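Local atomic coordinates of ABC sugar (Ribose) transporter, periplasmic substrate-binding subunit (Rhodobacter sphaeroides, PDB entry 3L49), a protein that probably binds a sugar in the periplasm as the substrate-binding subunit of an ABC transporter. Residues A240-A245 with L278-N283. Sequence-based numbering, arbitrary orientation.
Sequences AGAVAA and LITKEN
Val243 and Ile279 pair antiparallel through two backbone hydrogen bonds, Val243 N to Ile279 O at 2.9 Å and Ile279 N to Val243 O at 2.8 Å. Their side chains lie alongside each other on one face of the sheet, Val243 CG1 3.9 Å from Ile279 CB, and Ile279 CD1 runs on to Ala245 CB at 3.6 Å. Ala242, Ala244, Leu278 and Thr280 point to the opposite face, where helix 107-122 packs on Ala244, Leu278 and Thr280. From Lys281 CB, CG turns anti to the carbonyl carbon (chi1 -67°), which brings it within 3.5 Å of Ala240 O and near Gly241 O; bends at the next three torsions carry CD and CE round Ala240 O, and NZ donates to it at 2.7 Å. NZ also bonds the carbonyl oxygens of Val233, Asp235 and Ser238, so the ammonium gathers backbone acceptors from the end of helix 227-234 and the link into strand 240-245. A methionine in its place would probably leave these carbonyls without their shared donor and this link less firmly held to segment 278-283. The pairing sets strand 271-280 antiparallel to 240-245 in the mainly parallel sheet of one lobe, as in type I periplasmic binding proteins.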
loop_
_atom_site.group_PDB
_atom_site.type_symbol
_atom_site.label_atom_id
_atom_site.label_comp_id
_atom_site.label_asym_id
_atom_site.label_seq_id
_atom_site.Cartn_x
_atom_site.Cartn_y
_atom_site.Cartn_z
ATOM N N ALA A 240 -0.542 18.905 4.528
ATOM C CA ALA A 240 -0.128 17.505 4.597
ATOM C C ALA A 240 0.689 17.288 5.866
ATOM O O ALA A 240 1.699 17.951 6.068
ATOM C CB ALA A 240 0.657 17.110 3.367
ATOM N N GLY A 241 0.237 16.358 6.713
ATOM C CA GLY A 241 0.736 16.220 8.087
ATOM C C GLY A 241 1.852 15.221 8.354
ATOM O O GLY A 241 2.772 15.524 9.115
ATOM N N ALA A 242 1.758 14.027 7.762
ATOM C CA ALA A 242 2.801 12.998 7.879
ATOM C C ALA A 242 2.626 11.882 6.865
ATOM O O ALA A 242 1.520 11.610 6.406
ATOM C CB ALA A 242 2.864 12.404 9.307
ATOM N N VAL A 243 3.731 11.228 6.533
ATOM C CA VAL A 243 3.721 10.115 5.594
ATOM C C VAL A 243 4.681 9.018 6.050
ATOM O O VAL A 243 5.793 9.297 6.498
ATOM C CB VAL A 243 3.999 10.592 4.129
ATOM C CG1 VAL A 243 5.387 11.230 3.976
ATOM C CG2 VAL A 243 3.810 9.467 3.144
ATOM N N ALA A 244 4.229 7.772 5.969
ATOM C CA ALA A 244 5.101 6.624 6.171
ATOM C C ALA A 244 5.786 6.282 4.849
ATOM O O ALA A 244 5.188 5.657 3.973
ATOM C CB ALA A 244 4.308 5.443 6.696
ATOM N N ALA A 245 7.039 6.705 4.704
ATOM C CA ALA A 245 7.760 6.523 3.449
ATOM C C ALA A 245 8.405 5.148 3.321
ATOM O O ALA A 245 9.343 4.830 4.052
ATOM C CB ALA A 245 8.789 7.599 3.279
ATOM N N LEU A 278 8.804 7.341 9.225
ATOM C CA LEU A 278 7.760 8.351 9.333
ATOM C C LEU A 278 8.366 9.729 9.056
ATOM O O LEU A 278 9.402 10.085 9.614
ATOM C CB LEU A 278 7.104 8.317 10.717
ATOM C CG LEU A 278 5.850 9.170 10.906
ATOM C CD1 LEU A 278 4.657 8.497 10.271
ATOM C CD2 LEU A 278 5.586 9.410 12.384
ATOM N N ILE A 279 7.723 10.486 8.169
ATOM C CA ILE A 279 8.169 11.829 7.804
ATOM C C ILE A 279 7.068 12.819 8.175
ATOM O O ILE A 279 5.960 12.738 7.656
ATOM C CB ILE A 279 8.462 11.934 6.292
ATOM C CG1 ILE A 279 9.532 10.927 5.869
ATOM C CG2 ILE A 279 8.873 13.349 5.924
ATOM C CD1 ILE A 279 9.796 10.911 4.363
ATOM N N THR A 280 7.366 13.742 9.084
ATOM C CA THR A 280 6.377 14.727 9.528
ATOM C C THR A 280 6.814 16.121 9.100
ATOM O O THR A 280 7.880 16.281 8.499
ATOM C CB THR A 280 6.155 14.692 11.056
ATOM O OG1 THR A 280 7.256 15.325 11.716
ATOM C CG2 THR A 280 6.016 13.266 11.561
ATOM N N LYS A 281 5.990 17.120 9.413
ATOM C CA LYS A 281 6.238 18.508 9.009
ATOM C C LYS A 281 7.533 19.096 9.564
ATOM O O LYS A 281 8.283 19.734 8.821
ATOM C CB LYS A 281 5.061 19.412 9.381
ATOM C CG LYS A 281 3.793 19.135 8.610
ATOM C CD LYS A 281 3.013 20.417 8.376
ATOM C CE LYS A 281 3.455 21.097 7.097
ATOM N NZ LYS A 281 3.140 20.282 5.872
ATOM N N GLU A 282 7.796 18.884 10.854
ATOM C CA GLU A 282 9.047 19.361 11.461
ATOM C C GLU A 282 10.219 18.391 11.258
ATOM O O GLU A 282 11.332 18.824 10.943
ATOM C CB GLU A 282 8.859 19.730 12.938
ATOM C CG GLU A 282 8.100 18.710 13.773
ATOM C CD GLU A 282 8.108 19.054 15.249
ATOM O OE1 GLU A 282 7.830 20.224 15.592
ATOM O OE2 GLU A 282 8.391 18.154 16.068
ATOM N N ASN A 283 9.961 17.092 11.422
ATOM C CA ASN A 283 10.932 16.051 11.074
ATOM C C ASN A 283 11.090 15.907 9.563
ATOM O O ASN A 283 11.893 16.601 8.946
ATOM C CB ASN A 283 10.522 14.706 11.674
ATOM C CG ASN A 283 11.278 13.541 11.071
ATOM O OD1 ASN A 283 12.506 13.465 11.154
ATOM N ND2 ASN A 283 10.545 12.621 10.460
#